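Local coordinates for protein trans-2-enoyl-CoA reductase [NADH] (Treponema denticola ATCC 35405, PDB 4GGO) that reduces the carbon-carbon double bond of trans-2-enoyl-CoA substrates such as crotonyl-CoA with NADH, giving saturated acyl-CoA for fatty acid synthesis, at residues 275-280 / 312-317; 228-233 / 321-326; 29-34 / 62-67. One frame throughout, in Å; residues are numbered along the deposited sequence.

Interaction 1. Residues 275-280 / 312-317; sequences SVNKGL and IEQITR
Asn277, just past the end of strand 270-276, brings its CB to 3.4 Å from OE1 of Gln314 on helix 311-323. The amide end of its short side chain lies near CD1 of Ile315. The compact Asn277 fits a site that it shares with Tyr62 and Tyr232.

Lys278 forms the main part of the contact. Its backbone N donates to Gln314 OE1 at 2.9 Å in a nearly straight bond (171° at the hydrogen), although the donor stands well above the plane of the acceptor amide. The lysine's aliphatic stem lies over that same face of the Gln314 amide: Lys278 CG sits almost straight above Gln314 CD, 3.4 Å away, and Lys278 CD comes within 3.6 Å of Gln314 CG. The glutamine chain bends at chi2 (-93°), turning this face to the lysine. Farther out the lysine bends at both chi3 and chi4, swinging the ammonium group back to its own loop, where Lys278 NZ bonds to Gly279 O at 2.9 Å. A lysine suits this place because its stem can pack while its charge turns elsewhere. Lys278 O accepts from the hydroxyl of Tyr62, a residue of the NAD(+) site.

At Gly279 the backbone N is bound by the carboxylate of Glu344. Leu280, next in line, also belongs to the NAD(+) site.

Glutamine suits this buried helix position facing a loop, since one amide serves both polarities. OE1 takes the Lys278 N-H, while NE2 donates to Ile340 O and to the carboxylate of Glu309. With both ends of its amide bonded, Gln314 should be held in one rotation, so that a neutral group meets donor and acceptor needs at once where the helix faces the loop leading from the sheet to the cofactor site.

Interaction 2. Residues 228-233 / 321-326; sequences ITLAYS and ERLYRK
Glu321 O, two residues before the Leu323 that packs on strand 227-233, is gripped by two guanidinium groups. Arg325 NH1 reaches it at 2.8 Å and Arg322 NH1 at 3.2 Å, from opposite faces of the carbonyl plane. The setting is a Rossmann fold, where the end of helix 311-323, widened into a pi-type turn, lies against the parallel sheet. Arginine suits the end of a helix because it can bind a backbone oxygen and still reach a carboxylate: Arg322 also pairs with Asp342, and Arg325 with Asp327.

The contact with the strand itself is essentially aliphatic, with no hydrogen bond across it. Leu230 and Leu323 meet tip to tip, Leu230 CD1 standing 3.7 Å from Leu323 CD2 and 3.8 Å from Leu323 CD1. In both leucines CG lies anti to the carbonyl carbon (chi1 -49° in Leu230, -55° in Leu323), which sends the forked ends to meet between helix and sheet. Branched aliphatic residues fill such a buried layer without needing polar partners. Ile228, two places back on the same strand face, presents CG2 to Leu323 CD2 at 4.2 Å, while its other branch ends with CD1 4.5 Å from Tyr324 OH.

Interaction 3. Residues 29-34 / 62-67; sequences EDQIEY and YGLASR
Gln31 reaches out from helix 21-38 with its amide against Leu64 and Ala65 of helix 61-74, and its two ends meet different residues. CG stands anti to the carbonyl carbon (chi1 -67°) and the chain continues extended at chi2, which carries the amide across to helix 61-74. Gln31 NE2 approaches Leu64 CD2 at 3.7 Å, with the methyl tilted out of the amide plane and the two side chains slanting past each other. Gln31 OE1 faces the small surface of Ala65, lying 4.0 Å from Ala65 CA and equally far from its CB.

No hydrogen bond joins the segments; Gln31 NE2 makes a weak one to Gly27 O in its own helix. Glutamine suits this partly exposed site, since its stem is long enough to reach the other helix and its end tolerates water. Alanine lets the amide come close to the helix backbone, and Leu64 bends its tip toward the contact while also touching Asn99 of helix 95-110.

Helix 61-74 comes after strand 52-56 of the Rossmann fold, and the NAD(+)-binding residues Gly57 to Tyr62 run from the turn between them into its first turn. Helix 21-38 packs on it, with Ile32 meeting Ile68 and Phe72, while helix 311-323 touches Ala65 through Ile315.

Overall arrangement
Interactions 1 and 2 share helix 311-323 and neighbouring strands, 270-276 and 227-233, of one parallel sheet, and both are fully buried. Their chemistry follows position: at the cofactor end of the sheet, interaction 1 uses a directed amide bond to a loop, whereas interaction 2, at the other end of the helix, is aliphatic packing. Interaction 3 is smaller, joins two helices and lacks any cross-segment hydrogen bond; its Leu64 and Ala65 are buried, so only the Gln31 side is nearer the surface. Two tyrosines connect the three: Tyr62 of helix 61-74 links interactions 1 and 3, and Tyr232 OH pairs with Ser66 OG, tying interaction 2 to interaction 3.

Interaction 1. Residues 275-280 / 312-317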
ATOM      1  N   SER A 275       1.096   7.531  -8.392  1.00 25.63           N
ATOM      2  CA  SER A 275       0.449   8.209  -7.279  1.00 24.33           C
ATOM      3  C   SER A 275       1.363   8.181  -6.065  1.00 24.30           C
ATOM      4  O   SER A 275       1.643   7.116  -5.511  1.00 20.88           O
ATOM      5  CB  SER A 275      -0.892   7.552  -6.946  1.00 23.45           C
ATOM      6  OG  SER A 275      -1.543   8.242  -5.892  1.00 24.07           O
ATOM      7  N   VAL A 276       1.843   9.353  -5.664  1.00 20.78           N
ATOM      8  CA  VAL A 276       2.708   9.455  -4.500  1.00 20.32           C
ATOM      9  C   VAL A 276       1.852   9.591  -3.249  1.00 22.05           C
ATOM     10  O   VAL A 276       1.160  10.593  -3.064  1.00 18.39           O
ATOM     11  CB  VAL A 276       3.668  10.653  -4.602  1.00 22.17           C
ATOM     12  CG1 VAL A 276       4.732  10.568  -3.517  1.00 20.98           C
ATOM     13  CG2 VAL A 276       4.316  10.691  -5.977  1.00 21.96           C
ATOM     14  N   ASN A 277       1.896   8.571  -2.400  1.00 18.21           N
ATOM     15  CA  ASN A 277       1.087   8.547  -1.190  1.00 20.57           C
ATOM     16  C   ASN A 277       1.881   8.974   0.041  1.00 24.21           C
ATOM     17  O   ASN A 277       3.089   9.199  -0.038  1.00 23.67           O
ATOM     18  CB  ASN A 277       0.489   7.155  -0.980  1.00 18.32           C
ATOM     19  CG  ASN A 277      -0.426   6.734  -2.119  1.00 26.88           C
ATOM     20  OD1 ASN A 277      -0.540   7.427  -3.131  1.00 21.04           O
ATOM     21  ND2 ASN A 277      -1.078   5.588  -1.958  1.00 19.22           N
ATOM     22  N   LYS A 278       1.197   9.084   1.176  1.00 19.89           N
ATOM     23  CA  LYS A 278       1.846   9.502   2.413  1.00 23.48           C
ATOM     24  C   LYS A 278       2.639   8.359   3.037  1.00 27.06           C
ATOM     25  O   LYS A 278       2.493   7.200   2.647  1.00 21.94           O
ATOM     26  CB  LYS A 278       0.821  10.033   3.417  1.00 20.55           C
ATOM     27  CG  LYS A 278       0.028   8.951   4.136  1.00 22.22           C
ATOM     28  CD  LYS A 278      -0.966   9.553   5.121  1.00 26.41           C
ATOM     29  CE  LYS A 278      -0.264  10.233   6.288  1.00 22.67           C
ATOM     30  NZ  LYS A 278       0.406   9.248   7.184  1.00 27.40           N
ATOM     31  N   GLY A 279       3.478   8.694   4.011  1.00 24.03           N
ATOM     32  CA  GLY A 279       4.262   7.698   4.714  1.00 28.74           C
ATOM     33  C   GLY A 279       3.419   6.920   5.702  1.00 29.29           C
ATOM     34  O   GLY A 279       2.493   7.461   6.307  1.00 32.85           O
ATOM     35  N   LEU A 280       3.742   5.643   5.863  1.00 21.39           N
ATOM     36  CA  LEU A 280       3.005   4.773   6.770  1.00 29.00           C
ATOM     37  C   LEU A 280       3.905   3.652   7.266  1.00 27.40           C
ATOM     38  O   LEU A 280       4.962   3.393   6.688  1.00 27.10           O
ATOM     39  CB  LEU A 280       1.781   4.172   6.072  1.00 29.48           C
ATOM     40  CG  LEU A 280       2.032   2.979   5.142  1.00 32.13           C
ATOM     41  CD1 LEU A 280       0.738   2.230   4.870  1.00 37.45           C
ATOM     42  CD2 LEU A 280       2.673   3.412   3.830  1.00 39.42           C
ATOM     43  N   ILE A 312      -7.144   3.940   4.445  1.00 16.77           N
ATOM     44  CA  ILE A 312      -8.500   4.116   3.931  1.00 20.68           C
ATOM     45  C   ILE A 312      -8.866   5.596   3.778  1.00 18.59           C
ATOM     46  O   ILE A 312      -9.634   5.959   2.888  1.00 19.84           O
ATOM     47  CB  ILE A 312      -9.552   3.356   4.786  1.00 24.88           C
ATOM     48  CG1 ILE A 312     -10.868   3.205   4.015  1.00 19.89           C
ATOM     49  CG2 ILE A 312      -9.764   4.031   6.136  1.00 18.59           C
ATOM     50  CD1 ILE A 312     -10.748   2.367   2.759  1.00 18.46           C
ATOM     51  N   GLU A 313      -8.302   6.450   4.629  1.00 14.26           N
ATOM     52  CA  GLU A 313      -8.525   7.889   4.506  1.00 22.12           C
ATOM     53  C   GLU A 313      -7.816   8.416   3.263  1.00 20.30           C
ATOM     54  O   GLU A 313      -8.378   9.199   2.498  1.00 18.40           O
ATOM     55  CB  GLU A 313      -8.036   8.636   5.751  1.00 19.54           C
ATOM     56  CG  GLU A 313      -8.885   8.419   6.996  1.00 18.16           C
ATOM     57  CD  GLU A 313      -8.560   7.123   7.718  1.00 28.61           C
ATOM     58  OE1 GLU A 313      -7.533   6.492   7.389  1.00 23.99           O
ATOM     59  OE2 GLU A 313      -9.334   6.737   8.619  1.00 31.44           O
ATOM     60  N   GLN A 314      -6.578   7.969   3.072  1.00 19.27           N
ATOM     61  CA  GLN A 314      -5.773   8.336   1.912  1.00 19.89           C
ATOM     62  C   GLN A 314      -6.456   7.986   0.594  1.00 18.84           C
ATOM     63  O   GLN A 314      -6.576   8.825  -0.296  1.00 19.68           O
ATOM     64  CB  GLN A 314      -4.421   7.624   1.970  1.00 18.73           C
ATOM     65  CG  GLN A 314      -3.348   8.371   2.724  1.00 18.62           C
ATOM     66  CD  GLN A 314      -2.499   9.231   1.813  1.00 20.55           C
ATOM     67  OE1 GLN A 314      -1.702   8.718   1.027  1.00 18.31           O
ATOM     68  NE2 GLN A 314      -2.664  10.545   1.913  1.00 16.68           N
ATOM     69  N   ILE A 315      -6.896   6.738   0.474  1.00 16.47           N
ATOM     70  CA  ILE A 315      -7.421   6.234  -0.789  1.00 18.98           C
ATOM     71  C   ILE A 315      -8.815   6.767  -1.120  1.00 16.46           C
ATOM     72  O   ILE A 315      -9.109   7.067  -2.277  1.00 17.24           O
ATOM     73  CB  ILE A 315      -7.401   4.695  -0.832  1.00 19.17           C
ATOM     74  CG1 ILE A 315      -5.980   4.187  -0.579  1.00 19.85           C
ATOM     75  CG2 ILE A 315      -7.915   4.193  -2.167  1.00 20.18           C
ATOM     76  CD1 ILE A 315      -4.932   4.836  -1.460  1.00 17.83           C
ATOM     77  N   THR A 316      -9.670   6.895  -0.111  1.00 18.50           N
ATOM     78  CA  THR A 316     -10.973   7.514  -0.326  1.00 15.39           C
ATOM     79  C   THR A 316     -10.802   8.947  -0.823  1.00 20.21           C
ATOM     80  O   THR A 316     -11.529   9.392  -1.709  1.00 19.93           O
ATOM     81  CB  THR A 316     -11.851   7.500   0.939  1.00 22.74           C
ATOM     82  OG1 THR A 316     -11.103   7.998   2.055  1.00 23.79           O
ATOM     83  CG2 THR A 316     -12.337   6.092   1.238  1.00 20.09           C
ATOM     84  N   ARG A 317      -9.826   9.661  -0.265  1.00 19.81           N
ATOM     85  CA  ARG A 317      -9.522  11.012  -0.730  1.00 21.05           C
ATOM     86  C   ARG A 317      -8.985  10.978  -2.157  1.00 21.27           C
ATOM     87  O   ARG A 317      -9.302  11.847  -2.971  1.00 20.37           O
ATOM     88  CB  ARG A 317      -8.525  11.713   0.200  1.00 23.59           C
ATOM     89  CG  ARG A 317      -8.104  13.095  -0.287  1.00 19.51           C
ATOM     90  CD  ARG A 317      -7.636  13.996   0.853  1.00 17.39           C
ATOM     91  NE  ARG A 317      -6.345  13.595   1.406  1.00 17.42           N
ATOM     92  CZ  ARG A 317      -5.171  14.035   0.961  1.00 17.61           C
ATOM     93  NH1 ARG A 317      -5.122  14.884  -0.056  1.00 15.81           N
ATOM     94  NH2 ARG A 317      -4.045  13.625   1.529  1.00 17.39           N
TER

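Interaction 2. Residues 228-233 / 321-326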
ATOM      1  N   ILE A 228      -7.996   4.266 -16.346  1.00 31.71           N
ATOM      2  CA  ILE A 228      -7.021   4.819 -15.416  1.00 28.81           C
ATOM      3  C   ILE A 228      -6.180   3.704 -14.809  1.00 25.93           C
ATOM      4  O   ILE A 228      -6.715   2.701 -14.340  1.00 25.79           O
ATOM      5  CB  ILE A 228      -7.711   5.580 -14.270  1.00 28.95           C
ATOM      6  CG1 ILE A 228      -8.521   6.759 -14.814  1.00 29.43           C
ATOM      7  CG2 ILE A 228      -6.687   6.054 -13.248  1.00 26.79           C
ATOM      8  CD1 ILE A 228      -9.280   7.517 -13.748  1.00 29.04           C
ATOM      9  N   THR A 229      -4.862   3.868 -14.828  1.00 26.23           N
ATOM     10  CA  THR A 229      -3.992   2.942 -14.112  1.00 25.22           C
ATOM     11  C   THR A 229      -2.979   3.692 -13.247  1.00 24.80           C
ATOM     12  O   THR A 229      -2.356   4.657 -13.691  1.00 27.28           O
ATOM     13  CB  THR A 229      -3.299   1.922 -15.056  1.00 23.46           C
ATOM     14  OG1 THR A 229      -2.544   0.983 -14.279  1.00 29.29           O
ATOM     15  CG2 THR A 229      -2.380   2.617 -16.048  1.00 28.86           C
ATOM     16  N   LEU A 230      -2.838   3.251 -12.002  1.00 26.08           N
ATOM     17  CA  LEU A 230      -1.979   3.932 -11.042  1.00 28.06           C
ATOM     18  C   LEU A 230      -0.984   2.976 -10.405  1.00 23.05           C
ATOM     19  O   LEU A 230      -1.293   1.809 -10.173  1.00 27.87           O
ATOM     20  CB  LEU A 230      -2.818   4.577  -9.936  1.00 23.54           C
ATOM     21  CG  LEU A 230      -4.017   5.441 -10.325  1.00 32.75           C
ATOM     22  CD1 LEU A 230      -4.704   5.972  -9.076  1.00 32.89           C
ATOM     23  CD2 LEU A 230      -3.589   6.583 -11.222  1.00 32.91           C
ATOM     24  N   ALA A 231       0.211   3.481 -10.124  1.00 23.52           N
ATOM     25  CA  ALA A 231       1.185   2.752  -9.327  1.00 26.27           C
ATOM     26  C   ALA A 231       1.559   3.612  -8.127  1.00 23.38           C
ATOM     27  O   ALA A 231       1.946   4.771  -8.281  1.00 21.82           O
ATOM     28  CB  ALA A 231       2.415   2.414 -10.153  1.00 22.52           C
ATOM     29  N   TYR A 232       1.427   3.048  -6.933  1.00 19.61           N
ATOM     30  CA  TYR A 232       1.688   3.797  -5.711  1.00 23.01           C
ATOM     31  C   TYR A 232       3.180   3.896  -5.426  1.00 25.74           C
ATOM     32  O   TYR A 232       3.946   2.981  -5.731  1.00 23.23           O
ATOM     33  CB  TYR A 232       0.948   3.169  -4.531  1.00 22.53           C
ATOM     34  CG  TYR A 232      -0.555   3.265  -4.656  1.00 22.12           C
ATOM     35  CD1 TYR A 232      -1.151   4.388  -5.216  1.00 24.27           C
ATOM     36  CD2 TYR A 232      -1.378   2.233  -4.226  1.00 17.63           C
ATOM     37  CE1 TYR A 232      -2.524   4.487  -5.338  1.00 23.02           C
ATOM     38  CE2 TYR A 232      -2.756   2.322  -4.344  1.00 18.65           C
ATOM     39  CZ  TYR A 232      -3.323   3.452  -4.901  1.00 20.95           C
ATOM     40  OH  TYR A 232      -4.690   3.553  -5.025  1.00 21.51           O
ATOM     41  N   SER A 233       3.584   5.021  -4.844  1.00 24.83           N
ATOM     42  CA  SER A 233       4.987   5.271  -4.550  1.00 24.20           C
ATOM     43  C   SER A 233       5.133   6.231  -3.375  1.00 21.22           C
ATOM     44  O   SER A 233       4.149   6.593  -2.733  1.00 19.70           O
ATOM     45  CB  SER A 233       5.695   5.835  -5.782  1.00 23.89           C
ATOM     46  OG  SER A 233       7.075   6.016  -5.532  1.00 33.57           O
ATOM     47  N   GLU A 321     -11.148  13.024  -4.622  1.00 18.61           N
ATOM     48  CA  GLU A 321     -10.538  14.331  -4.856  1.00 22.71           C
ATOM     49  C   GLU A 321      -9.443  14.341  -5.924  1.00 20.81           C
ATOM     50  O   GLU A 321      -8.805  15.370  -6.145  1.00 22.87           O
ATOM     51  CB  GLU A 321      -9.996  14.906  -3.545  1.00 24.35           C
ATOM     52  CG  GLU A 321     -11.067  15.343  -2.559  1.00 27.00           C
ATOM     53  CD  GLU A 321     -11.650  16.704  -2.896  1.00 40.93           C
ATOM     54  OE1 GLU A 321     -11.202  17.707  -2.300  1.00 40.24           O
ATOM     55  OE2 GLU A 321     -12.553  16.772  -3.755  1.00 36.60           O
ATOM     56  N   ARG A 322      -9.219  13.204  -6.576  1.00 21.39           N
ATOM     57  CA  ARG A 322      -8.248  13.136  -7.667  1.00 22.19           C
ATOM     58  C   ARG A 322      -8.819  12.426  -8.892  1.00 23.26           C
ATOM     59  O   ARG A 322      -8.909  13.007  -9.972  1.00 24.29           O
ATOM     60  CB  ARG A 322      -6.961  12.431  -7.223  1.00 21.48           C
ATOM     61  CG  ARG A 322      -6.197  13.121  -6.103  1.00 13.87           C
ATOM     62  CD  ARG A 322      -5.642  14.467  -6.542  1.00 23.80           C
ATOM     63  NE  ARG A 322      -4.702  15.008  -5.563  1.00 24.85           N
ATOM     64  CZ  ARG A 322      -5.064  15.648  -4.457  1.00 23.36           C
ATOM     65  NH1 ARG A 322      -6.348  15.829  -4.184  1.00 20.39           N
ATOM     66  NH2 ARG A 322      -4.141  16.105  -3.620  1.00 24.68           N
ATOM     67  N   LEU A 323      -9.205  11.166  -8.713  1.00 22.41           N
ATOM     68  CA  LEU A 323      -9.651  10.337  -9.826  1.00 25.61           C
ATOM     69  C   LEU A 323     -11.049  10.706 -10.315  1.00 28.50           C
ATOM     70  O   LEU A 323     -11.273  10.861 -11.516  1.00 28.55           O
ATOM     71  CB  LEU A 323      -9.610   8.856  -9.439  1.00 21.70           C
ATOM     72  CG  LEU A 323      -8.268   8.320  -8.933  1.00 23.81           C
ATOM     73  CD1 LEU A 323      -8.370   6.834  -8.622  1.00 21.03           C
ATOM     74  CD2 LEU A 323      -7.165   8.589  -9.945  1.00 19.90           C
ATOM     75  N   TYR A 324     -11.988  10.845  -9.386  1.00 21.41           N
ATOM     76  CA  TYR A 324     -13.381  11.080  -9.752  1.00 29.04           C
ATOM     77  C   TYR A 324     -13.916  12.367  -9.134  1.00 23.19           C
ATOM     78  O   TYR A 324     -14.645  12.342  -8.142  1.00 22.18           O
ATOM     79  CB  TYR A 324     -14.241   9.873  -9.364  1.00 25.99           C
ATOM     80  CG  TYR A 324     -13.685   8.572  -9.900  1.00 23.30           C
ATOM     81  CD1 TYR A 324     -13.909   8.189 -11.216  1.00 28.16           C
ATOM     82  CD2 TYR A 324     -12.922   7.735  -9.096  1.00 23.58           C
ATOM     83  CE1 TYR A 324     -13.394   7.007 -11.714  1.00 28.06           C
ATOM     84  CE2 TYR A 324     -12.401   6.551  -9.585  1.00 23.99           C
ATOM     85  CZ  TYR A 324     -12.641   6.192 -10.894  1.00 29.84           C
ATOM     86  OH  TYR A 324     -12.127   5.013 -11.384  1.00 28.93           O
ATOM     87  N   ARG A 325     -13.540  13.490  -9.739  1.00 23.03           N
ATOM     88  CA  ARG A 325     -13.932  14.810  -9.259  1.00 25.31           C
ATOM     89  C   ARG A 325     -15.087  15.381 -10.071  1.00 27.25           C
ATOM     90  O   ARG A 325     -15.322  14.977 -11.210  1.00 27.71           O
ATOM     91  CB  ARG A 325     -12.747  15.771  -9.342  1.00 25.74           C
ATOM     92  CG  ARG A 325     -11.558  15.381  -8.489  1.00 29.23           C
ATOM     93  CD  ARG A 325     -10.311  16.104  -8.954  1.00 27.84           C
ATOM     94  NE  ARG A 325     -10.504  17.549  -9.020  1.00 30.06           N
ATOM     95  CZ  ARG A 325     -10.207  18.387  -8.032  1.00 30.64           C
ATOM     96  NH1 ARG A 325      -9.702  17.923  -6.898  1.00 28.61           N
ATOM     97  NH2 ARG A 325     -10.415  19.689  -8.178  1.00 34.14           N
ATOM     98  N   LYS A 326     -15.793  16.340  -9.482  1.00 31.68           N
ATOM     99  CA  LYS A 326     -16.906  16.998 -10.155  1.00 33.99           C
ATOM    100  C   LYS A 326     -16.435  17.857 -11.327  1.00 31.07           C
ATOM    101  O   LYS A 326     -17.199  18.120 -12.253  1.00 34.68           O
ATOM    102  CB  LYS A 326     -17.702  17.851  -9.163  1.00 29.63           C
ATOM    103  CG  LYS A 326     -18.234  17.080  -7.962  1.00 34.14           C
ATOM    104  CD  LYS A 326     -18.974  17.999  -7.001  1.00 34.85           C
ATOM    105  CE  LYS A 326     -19.244  17.318  -5.667  1.00 34.44           C
ATOM    106  NZ  LYS A 326     -20.106  16.114  -5.807  1.00 32.80           N
TER

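Interaction 3. Residues 29-34 / 62-67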
ATOM      1  N   GLU A  29     -13.728  -4.636   8.069  1.00 30.52           N
ATOM      2  CA  GLU A  29     -15.066  -4.099   8.299  1.00 30.79           C
ATOM      3  C   GLU A  29     -15.044  -2.624   8.689  1.00 27.11           C
ATOM      4  O   GLU A  29     -15.901  -1.853   8.259  1.00 23.37           O
ATOM      5  CB  GLU A  29     -15.801  -4.915   9.365  1.00 32.82           C
ATOM      6  CG  GLU A  29     -16.277  -6.275   8.883  1.00 31.77           C
ATOM      7  CD  GLU A  29     -16.936  -7.087   9.980  1.00 49.50           C
ATOM      8  OE1 GLU A  29     -16.606  -6.869  11.164  1.00 49.24           O
ATOM      9  OE2 GLU A  29     -17.788  -7.943   9.657  1.00 50.92           O
ATOM     10  N   ASP A  30     -14.066  -2.238   9.505  1.00 24.91           N
ATOM     11  CA  ASP A  30     -13.929  -0.844   9.920  1.00 29.94           C
ATOM     12  C   ASP A  30     -13.630   0.061   8.730  1.00 27.40           C
ATOM     13  O   ASP A  30     -14.108   1.193   8.668  1.00 22.35           O
ATOM     14  CB  ASP A  30     -12.840  -0.688  10.985  1.00 37.48           C
ATOM     15  CG  ASP A  30     -13.260  -1.238  12.335  1.00 41.93           C
ATOM     16  OD1 ASP A  30     -14.455  -1.558  12.504  1.00 44.48           O
ATOM     17  OD2 ASP A  30     -12.394  -1.341  13.230  1.00 43.62           O
ATOM     18  N   GLN A  31     -12.837  -0.442   7.788  1.00 21.30           N
ATOM     19  CA  GLN A  31     -12.512   0.322   6.590  1.00 23.44           C
ATOM     20  C   GLN A  31     -13.740   0.464   5.698  1.00 24.77           C
ATOM     21  O   GLN A  31     -13.957   1.511   5.088  1.00 25.24           O
ATOM     22  CB  GLN A  31     -11.368  -0.333   5.816  1.00 22.36           C
ATOM     23  CG  GLN A  31     -10.029  -0.299   6.539  1.00 26.55           C
ATOM     24  CD  GLN A  31      -8.908  -0.905   5.716  1.00 35.41           C
ATOM     25  OE1 GLN A  31      -8.666  -0.495   4.579  1.00 27.89           O
ATOM     26  NE2 GLN A  31      -8.222  -1.891   6.284  1.00 25.55           N
ATOM     27  N   ILE A  32     -14.539  -0.596   5.630  1.00 25.04           N
ATOM     28  CA  ILE A  32     -15.779  -0.575   4.865  1.00 24.10           C
ATOM     29  C   ILE A  32     -16.753   0.437   5.459  1.00 23.22           C
ATOM     30  O   ILE A  32     -17.371   1.215   4.732  1.00 28.75           O
ATOM     31  CB  ILE A  32     -16.445  -1.966   4.823  1.00 24.26           C
ATOM     32  CG1 ILE A  32     -15.539  -2.964   4.102  1.00 21.73           C
ATOM     33  CG2 ILE A  32     -17.798  -1.895   4.131  1.00 24.09           C
ATOM     34  CD1 ILE A  32     -16.038  -4.389   4.159  1.00 26.56           C
ATOM     35  N   GLU A  33     -16.876   0.429   6.784  1.00 23.05           N
ATOM     36  CA  GLU A  33     -17.774   1.353   7.468  1.00 26.41           C
ATOM     37  C   GLU A  33     -17.365   2.804   7.239  1.00 27.87           C
ATOM     38  O   GLU A  33     -18.217   3.671   7.041  1.00 27.35           O
ATOM     39  CB  GLU A  33     -17.841   1.050   8.967  1.00 31.06           C
ATOM     40  CG  GLU A  33     -18.767   1.985   9.738  1.00 33.55           C
ATOM     41  CD  GLU A  33     -18.836   1.663  11.219  1.00 52.34           C
ATOM     42  OE1 GLU A  33     -18.286   0.621  11.632  1.00 61.14           O
ATOM     43  OE2 GLU A  33     -19.442   2.456  11.972  1.00 57.70           O
ATOM     44  N   TYR A  34     -16.061   3.068   7.261  1.00 22.38           N
ATOM     45  CA  TYR A  34     -15.567   4.414   7.001  1.00 24.46           C
ATOM     46  C   TYR A  34     -15.882   4.834   5.573  1.00 24.58           C
ATOM     47  O   TYR A  34     -16.333   5.954   5.331  1.00 23.03           O
ATOM     48  CB  TYR A  34     -14.058   4.519   7.244  1.00 17.25           C
ATOM     49  CG  TYR A  34     -13.507   5.889   6.906  1.00 20.65           C
ATOM     50  CD1 TYR A  34     -13.540   6.918   7.838  1.00 20.79           C
ATOM     51  CD2 TYR A  34     -12.968   6.158   5.652  1.00 17.50           C
ATOM     52  CE1 TYR A  34     -13.047   8.173   7.534  1.00 21.10           C
ATOM     53  CE2 TYR A  34     -12.475   7.411   5.339  1.00 15.27           C
ATOM     54  CZ  TYR A  34     -12.516   8.414   6.284  1.00 19.17           C
ATOM     55  OH  TYR A  34     -12.025   9.663   5.979  1.00 21.80           O
ATOM     56  N   TYR A  62      -2.503   0.027   0.968  1.00 17.61           N
ATOM     57  CA  TYR A  62      -3.149   0.879  -0.023  1.00 20.09           C
ATOM     58  C   TYR A  62      -3.934   0.072  -1.051  1.00 20.18           C
ATOM     59  O   TYR A  62      -4.938   0.543  -1.586  1.00 21.40           O
ATOM     60  CB  TYR A  62      -2.108   1.763  -0.714  1.00 20.39           C
ATOM     61  CG  TYR A  62      -1.570   2.869   0.171  1.00 25.37           C
ATOM     62  CD1 TYR A  62      -2.428   3.650   0.937  1.00 20.31           C
ATOM     63  CD2 TYR A  62      -0.206   3.126   0.246  1.00 17.81           C
ATOM     64  CE1 TYR A  62      -1.944   4.662   1.747  1.00 23.79           C
ATOM     65  CE2 TYR A  62       0.288   4.135   1.056  1.00 22.53           C
ATOM     66  CZ  TYR A  62      -0.585   4.899   1.805  1.00 22.97           C
ATOM     67  OH  TYR A  62      -0.102   5.904   2.612  1.00 20.80           O
ATOM     68  N   GLY A  63      -3.474  -1.145  -1.325  1.00 17.73           N
ATOM     69  CA  GLY A  63      -4.166  -2.022  -2.251  1.00 16.83           C
ATOM     70  C   GLY A  63      -5.532  -2.420  -1.727  1.00 17.57           C
ATOM     71  O   GLY A  63      -6.534  -2.304  -2.430  1.00 16.59           O
ATOM     72  N   LEU A  64      -5.568  -2.887  -0.482  1.00 19.76           N
ATOM     73  CA  LEU A  64      -6.818  -3.262   0.170  1.00 20.62           C
ATOM     74  C   LEU A  64      -7.787  -2.084   0.250  1.00 19.40           C
ATOM     75  O   LEU A  64      -8.981  -2.230  -0.011  1.00 16.16           O
ATOM     76  CB  LEU A  64      -6.540  -3.804   1.574  1.00 21.02           C
ATOM     77  CG  LEU A  64      -7.749  -4.117   2.458  1.00 21.55           C
ATOM     78  CD1 LEU A  64      -8.639  -5.165   1.810  1.00 19.10           C
ATOM     79  CD2 LEU A  64      -7.298  -4.566   3.841  1.00 16.32           C
ATOM     80  N   ALA A  65      -7.265  -0.916   0.610  1.00 17.37           N
ATOM     81  CA  ALA A  65      -8.088   0.283   0.717  1.00 20.93           C
ATOM     82  C   ALA A  65      -8.634   0.699  -0.647  1.00 21.35           C
ATOM     83  O   ALA A  65      -9.733   1.243  -0.746  1.00 23.20           O
ATOM     84  CB  ALA A  65      -7.294   1.419   1.347  1.00 20.83           C
ATOM     85  N   SER A  66      -7.859   0.430  -1.694  1.00 17.32           N
ATOM     86  CA  SER A  66      -8.264   0.753  -3.057  1.00 20.29           C
ATOM     87  C   SER A  66      -9.422  -0.125  -3.516  1.00 24.33           C
ATOM     88  O   SER A  66     -10.333   0.340  -4.201  1.00 19.01           O
ATOM     89  CB  SER A  66      -7.082   0.607  -4.016  1.00 21.18           C
ATOM     90  OG  SER A  66      -5.998   1.428  -3.616  1.00 21.19           O
ATOM     91  N   ARG A  67      -9.380  -1.399  -3.138  1.00 22.31           N
ATOM     92  CA  ARG A  67     -10.439  -2.328  -3.505  1.00 19.99           C
ATOM     93  C   ARG A  67     -11.705  -2.012  -2.718  1.00 21.91           C
ATOM     94  O   ARG A  67     -12.805  -1.999  -3.270  1.00 24.59           O
ATOM     95  CB  ARG A  67     -10.003  -3.774  -3.262  1.00 21.91           C
ATOM     96  CG  ARG A  67     -10.782  -4.790  -4.082  1.00 24.79           C
ATOM     97  CD  ARG A  67     -10.399  -6.221  -3.733  1.00 23.79           C
ATOM     98  NE  ARG A  67     -11.142  -7.183  -4.543  1.00 33.39           N
ATOM     99  CZ  ARG A  67     -11.075  -8.503  -4.392  1.00 25.06           C
ATOM    100  NH1 ARG A  67     -10.300  -9.030  -3.454  1.00 24.48           N
ATOM    101  NH2 ARG A  67     -11.789  -9.295  -5.180  1.00 26.96           N
TER